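Local coordinates for protein ornithine aminotransferase (Plasmodium falciparum, PDB 3LG0) that transfers the delta-amino group of ornithine to 2-oxoglutarate as a homodimeric, pyridoxal-phosphate-dependent aminotransferase, giving glutamate semialdehyde and glutamate, at residues T118-C123 / A196-P201; G218-C223 / V228-D233. All blocks are in the same frame, centred on the assembly; numbering follows the deposited sequence.

Both contacts are buried, and both pack a helix on the same seven-stranded sheet, in which strands 194-199 and 229-233 are parallel neighbours joined by backbone bonds such as Phe197 N to Leu229 O. They lie on its two faces: in interaction 1, helix 112-129 covers the side reached by Ala196 and Ile198, whereas in interaction 2, helix 215-226 covers the other, toward which Phe197 and Phe230 point. Interaction 1 joins elements distant in sequence and relies on a few apolar touches. Interaction 2 closes within one crossover unit; it is more extensive, adding a CH-pi contact on a phenylalanine face and a backbone hydrogen bond at the tight turn into the strand.

Interaction 1 of 2, residues T118-C123 / A196-P201; sequences TAYKLC and AFIVEP
Ala196 opens the contact by setting its methyl against Cys123 of helix 118-123: CB lies 3.4 Å from Cys123 SG and 3.7 Å from Cys123 CB, so the cysteine lies snugly along the alanine. Here the two backbones come nearest, with 6.0 Å between the CA atoms of Cys123 and Ala196, a spacing the short side chains permit. With chi1 at -73°, SG swings back beside its own backbone N and into the gap between helix and strand. Phe197, next along, turns to the other face of the sheet and packs on helix 215-226. Ile198 returns to the helix and reaches it with a single atom. Its CG1 branch runs out extended, and CD1 arrives in the plane of the Tyr120 ring, at the edge, 3.7 Å from Tyr120 CD1 and 3.8 Å from Tyr120 CE1. The two side chains cross at about a right angle, and the methyl abuts the rim of the ring, not a face. That same CD1 is 4.2 Å from Cys123 SG, filling the corner between residues one helical turn apart. Beyond Ile198 the chain draws away from the helix. Strand and helix run nearly antiparallel, at 160°, as helix 112-129 covers one face of the large-domain sheet of this class-III aminotransferase. Ile140 of strand 139-143 touches both Tyr120 and Ile198, while Cys123 also touches Val231 of strand 229-233. Only carbon and sulfur meet across the interface, which implies adhesion by dispersion and by exclusion of water, with shape fit in place of directional bonds.

Interaction 2 of 2, residues G218-C223 / V228-D233; sequences GVASLC and VLFVAD
Val219 and Phe230 both hold their leading carbon anti to the backbone N, CG1 of the valine at chi1 162° and CG of the phenylalanine at 164°, and these two torsions bring a methyl over an aromatic face. Val219 CG1 sits 4.0 Å from the centroid of the Phe230 ring in a CH-pi contact. It is displaced somewhat toward the rim, with Phe230 CE1 at 3.7 Å, and the two side chains cross nearly at right angles. Ala220 adds a looser touch on the ring, its CB 4.4 Å from Phe230 CE2. One turn on from Val219, Cys223 fills the space beside the root of the phenylalanine: its CB lies 3.9 Å from Phe230 CB, and its SG reaches across to Val228 CG1 at 4.1 Å. The contact joins the helix and second strand of a beta-alpha-beta crossover, in which strand 194-199 leads through helix 215-226 into the parallel strand 229-233, part of the mixed sheet of the large domain in fold-type I pyridoxal-phosphate enzymes. The chain reverses sharply after the helix, and the backbone records it: Val228 N donates to Cys223 O over 2.9 Å, at an N-H...O angle of 154°, with the donor tilted out of the carbonyl plane. This bond spans five residues and ties the residue just before the strand to the last turn of the helix. Cys223 therefore serves twice, its carbonyl holding the turn while its side chain packs on the strand. Helix 182-189 closes over the flank, where Leu185 touches Val219 and Leu189 touches Val228. On the strand side, Phe230 N is hydrogen-bonded to Asp256 OD2.

Interaction 1 of 2, residues T118-C123 / A196-P201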
loop_
_atom_site.group_PDB
_atom_site.type_symbol
_atom_site.label_atom_id
_atom_site.label_comp_id
_atom_site.label_asym_id
_atom_site.label_seq_id
_atom_site.Cartn_x
_atom_site.Cartn_y
_atom_site.Cartn_z
ATOM N N THR A 118 11.585 3.234 0.425
ATOM C CA THR A 118 12.523 2.135 0.536
ATOM C C THR A 118 13.783 2.422 -0.278
ATOM O O THR A 118 14.885 2.070 0.132
ATOM C CB THR A 118 11.893 0.822 0.058
ATOM O OG1 THR A 118 10.710 0.573 0.821
ATOM C CG2 THR A 118 12.888 -0.347 0.221
ATOM N N ALA A 119 13.612 3.053 -1.435
ATOM C CA ALA A 119 14.755 3.476 -2.230
ATOM C C ALA A 119 15.641 4.449 -1.462
ATOM O O ALA A 119 16.860 4.322 -1.530
ATOM C CB ALA A 119 14.326 4.072 -3.563
ATOM N N TYR A 120 15.047 5.409 -0.742
ATOM C CA TYR A 120 15.843 6.354 0.048
ATOM C C TYR A 120 16.704 5.582 1.040
ATOM O O TYR A 120 17.897 5.856 1.191
ATOM C CB TYR A 120 14.980 7.365 0.823
ATOM C CG TYR A 120 14.032 8.159 -0.024
ATOM C CD1 TYR A 120 14.302 8.393 -1.354
ATOM C CD2 TYR A 120 12.858 8.665 0.506
ATOM C CE1 TYR A 120 13.442 9.107 -2.141
ATOM C CE2 TYR A 120 11.983 9.389 -0.273
ATOM C CZ TYR A 120 12.278 9.610 -1.602
ATOM O OH TYR A 120 11.419 10.337 -2.412
ATOM N N LYS A 121 16.091 4.619 1.722
ATOM C CA LYS A 121 16.806 3.831 2.718
ATOM C C LYS A 121 17.898 3.006 2.069
ATOM O O LYS A 121 19.005 2.914 2.584
ATOM C CB LYS A 121 15.851 2.927 3.489
ATOM C CG LYS A 121 14.827 3.701 4.316
ATOM C CD LYS A 121 13.924 2.770 5.105
ATOM C CE LYS A 121 12.921 3.549 5.944
ATOM N NZ LYS A 121 11.968 2.626 6.623
ATOM N N LEU A 122 17.582 2.424 0.921
ATOM C CA LEU A 122 18.544 1.590 0.218
ATOM C C LEU A 122 19.760 2.427 -0.172
ATOM O O LEU A 122 20.900 2.017 0.035
ATOM C CB LEU A 122 17.908 0.959 -1.026
ATOM C CG LEU A 122 18.810 0.143 -1.953
ATOM C CD1 LEU A 122 19.454 -1.007 -1.169
ATOM C CD2 LEU A 122 18.033 -0.392 -3.170
ATOM N N CYS A 123 19.496 3.605 -0.732
ATOM C CA CYS A 123 20.544 4.500 -1.200
ATOM C C CYS A 123 21.463 4.949 -0.076
ATOM O O CYS A 123 22.676 4.931 -0.223
ATOM C CB CYS A 123 19.930 5.728 -1.874
ATOM S SG CYS A 123 19.228 5.369 -3.484
ATOM N N ALA A 196 23.209 9.137 -3.823
ATOM C CA ALA A 196 22.354 8.848 -4.970
ATOM C C ALA A 196 21.719 10.075 -5.606
ATOM O O ALA A 196 21.522 11.106 -4.967
ATOM C CB ALA A 196 21.266 7.825 -4.591
ATOM N N PHE A 197 21.383 9.919 -6.876
ATOM C CA PHE A 197 20.566 10.867 -7.612
ATOM C C PHE A 197 19.316 10.111 -8.077
ATOM O O PHE A 197 19.407 9.169 -8.874
ATOM C CB PHE A 197 21.342 11.397 -8.818
ATOM C CG PHE A 197 20.558 12.338 -9.693
ATOM C CD1 PHE A 197 19.801 13.353 -9.140
ATOM C CD2 PHE A 197 20.607 12.221 -11.071
ATOM C CE1 PHE A 197 19.087 14.225 -9.947
ATOM C CE2 PHE A 197 19.896 13.089 -11.885
ATOM C CZ PHE A 197 19.138 14.097 -11.319
ATOM N N ILE A 198 18.155 10.514 -7.568
ATOM C CA ILE A 198 16.896 9.861 -7.946
ATOM C C ILE A 198 16.101 10.773 -8.876
ATOM O O ILE A 198 15.825 11.925 -8.549
ATOM C CB ILE A 198 16.078 9.445 -6.716
ATOM C CG1 ILE A 198 16.957 8.609 -5.780
ATOM C CG2 ILE A 198 14.849 8.669 -7.150
ATOM C CD1 ILE A 198 16.339 8.226 -4.461
ATOM N N VAL A 199 15.781 10.257 -10.051
ATOM C CA VAL A 199 15.263 11.094 -11.121
ATOM C C VAL A 199 14.323 10.308 -12.039
ATOM O O VAL A 199 14.488 9.099 -12.225
ATOM C CB VAL A 199 16.426 11.666 -11.959
ATOM C CG1 VAL A 199 17.096 10.554 -12.707
ATOM C CG2 VAL A 199 15.941 12.741 -12.920
ATOM N N GLU A 200 13.352 11.020 -12.614
ATOM C CA GLU A 200 12.368 10.471 -13.540
ATOM C C GLU A 200 12.801 10.691 -14.990
ATOM O O GLU A 200 13.223 11.786 -15.336
ATOM C CB GLU A 200 11.037 11.192 -13.340
ATOM C CG GLU A 200 10.069 10.582 -12.344
ATOM C CD GLU A 200 8.628 11.019 -12.624
ATOM O OE1 GLU A 200 7.841 10.245 -13.257
ATOM O OE2 GLU A 200 8.306 12.170 -12.243
ATOM N N PRO A 201 12.673 9.659 -15.846
ATOM C CA PRO A 201 13.056 9.749 -17.265
ATOM C C PRO A 201 12.268 10.833 -18.004
ATOM O O PRO A 201 12.802 11.487 -18.914
ATOM C CB PRO A 201 12.732 8.362 -17.814
ATOM C CG PRO A 201 12.818 7.469 -16.624
ATOM C CD PRO A 201 12.299 8.286 -15.465
#

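Interaction 2 of 2, residues G218-C223 / V228-D233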
loop_
_atom_site.group_PDB
_atom_site.type_symbol
_atom_site.label_atom_id
_atom_site.label_comp_id
_atom_site.label_asym_id
_atom_site.label_seq_id
_atom_site.Cartn_x
_atom_site.Cartn_y
_atom_site.Cartn_z
ATOM N N GLY A 218 24.519 12.019 -20.012
ATOM C CA GLY A 218 25.386 12.760 -19.118
ATOM C C GLY A 218 25.125 12.523 -17.639
ATOM O O GLY A 218 26.011 12.724 -16.805
ATOM N N VAL A 219 23.899 12.133 -17.304
ATOM C CA VAL A 219 23.567 11.782 -15.927
ATOM C C VAL A 219 24.306 10.503 -15.567
ATOM O O VAL A 219 24.904 10.405 -14.505
ATOM C CB VAL A 219 22.041 11.571 -15.724
ATOM C CG1 VAL A 219 21.764 10.797 -14.430
ATOM C CG2 VAL A 219 21.318 12.914 -15.706
ATOM N N ALA A 220 24.246 9.527 -16.468
ATOM C CA ALA A 220 24.940 8.270 -16.284
ATOM C C ALA A 220 26.438 8.502 -16.067
ATOM O O ALA A 220 27.064 7.811 -15.271
ATOM C CB ALA A 220 24.699 7.365 -17.464
ATOM N N SER A 221 26.999 9.497 -16.754
ATOM C CA SER A 221 28.428 9.792 -16.655
ATOM C C SER A 221 28.788 10.491 -15.360
ATOM O O SER A 221 29.637 10.012 -14.610
ATOM C CB SER A 221 28.907 10.629 -17.835
ATOM O OG SER A 221 29.263 9.789 -18.915
ATOM N N LEU A 222 28.165 11.633 -15.099
ATOM C CA LEU A 222 28.399 12.314 -13.835
ATOM C C LEU A 222 28.251 11.363 -12.643
ATOM O O LEU A 222 28.972 11.483 -11.646
ATOM C CB LEU A 222 27.462 13.504 -13.680
ATOM C CG LEU A 222 27.718 14.570 -14.739
ATOM C CD1 LEU A 222 26.820 15.784 -14.512
ATOM C CD2 LEU A 222 29.194 14.953 -14.719
ATOM N N CYS A 223 27.323 10.416 -12.752
ATOM C CA CYS A 223 27.063 9.495 -11.653
ATOM C C CYS A 223 28.162 8.447 -11.565
ATOM O O CYS A 223 28.720 8.222 -10.501
ATOM C CB CYS A 223 25.673 8.848 -11.774
ATOM S SG CYS A 223 24.343 9.958 -11.209
ATOM N N VAL A 228 28.203 7.591 -7.667
ATOM C CA VAL A 228 26.897 7.904 -7.102
ATOM C C VAL A 228 25.851 7.000 -7.734
ATOM O O VAL A 228 25.886 6.761 -8.944
ATOM C CB VAL A 228 26.529 9.396 -7.316
ATOM C CG1 VAL A 228 25.023 9.603 -7.223
ATOM C CG2 VAL A 228 27.254 10.269 -6.306
ATOM N N LEU A 229 24.943 6.477 -6.913
ATOM C CA LEU A 229 23.862 5.654 -7.436
ATOM C C LEU A 229 22.991 6.496 -8.365
ATOM O O LEU A 229 22.509 7.554 -7.976
ATOM C CB LEU A 229 23.032 5.045 -6.301
ATOM C CG LEU A 229 23.726 3.952 -5.482
ATOM C CD1 LEU A 229 22.798 3.364 -4.416
ATOM C CD2 LEU A 229 24.237 2.848 -6.380
ATOM N N PHE A 230 22.853 6.042 -9.603
ATOM C CA PHE A 230 21.934 6.626 -10.564
ATOM C C PHE A 230 20.610 5.847 -10.475
ATOM O O PHE A 230 20.474 4.748 -11.042
ATOM C CB PHE A 230 22.562 6.567 -11.973
ATOM C CG PHE A 230 21.593 6.794 -13.108
ATOM C CD1 PHE A 230 20.496 7.622 -12.961
ATOM C CD2 PHE A 230 21.804 6.195 -14.338
ATOM C CE1 PHE A 230 19.611 7.813 -14.009
ATOM C CE2 PHE A 230 20.932 6.388 -15.391
ATOM C CZ PHE A 230 19.829 7.197 -15.225
ATOM N N VAL A 231 19.654 6.414 -9.731
ATOM C CA VAL A 231 18.328 5.800 -9.550
ATOM C C VAL A 231 17.245 6.380 -10.469
ATOM O O VAL A 231 16.912 7.563 -10.378
ATOM C CB VAL A 231 17.837 5.949 -8.108
ATOM C CG1 VAL A 231 16.567 5.137 -7.900
ATOM C CG2 VAL A 231 18.921 5.502 -7.129
ATOM N N ALA A 232 16.695 5.537 -11.334
ATOM C CA ALA A 232 15.641 5.938 -12.244
ATOM C C ALA A 232 14.268 5.549 -11.709
ATOM O O ALA A 232 13.972 4.360 -11.548
ATOM C CB ALA A 232 15.850 5.306 -13.620
ATOM N N ASP A 233 13.429 6.551 -11.465
ATOM C CA ASP A 233 12.047 6.329 -11.073
ATOM C C ASP A 233 11.188 6.096 -12.300
ATOM O O ASP A 233 10.826 7.042 -12.991
ATOM C CB ASP A 233 11.513 7.549 -10.321
ATOM C CG ASP A 233 10.079 7.356 -9.839
ATOM O OD1 ASP A 233 9.438 6.347 -10.230
ATOM O OD2 ASP A 233 9.599 8.214 -9.064
#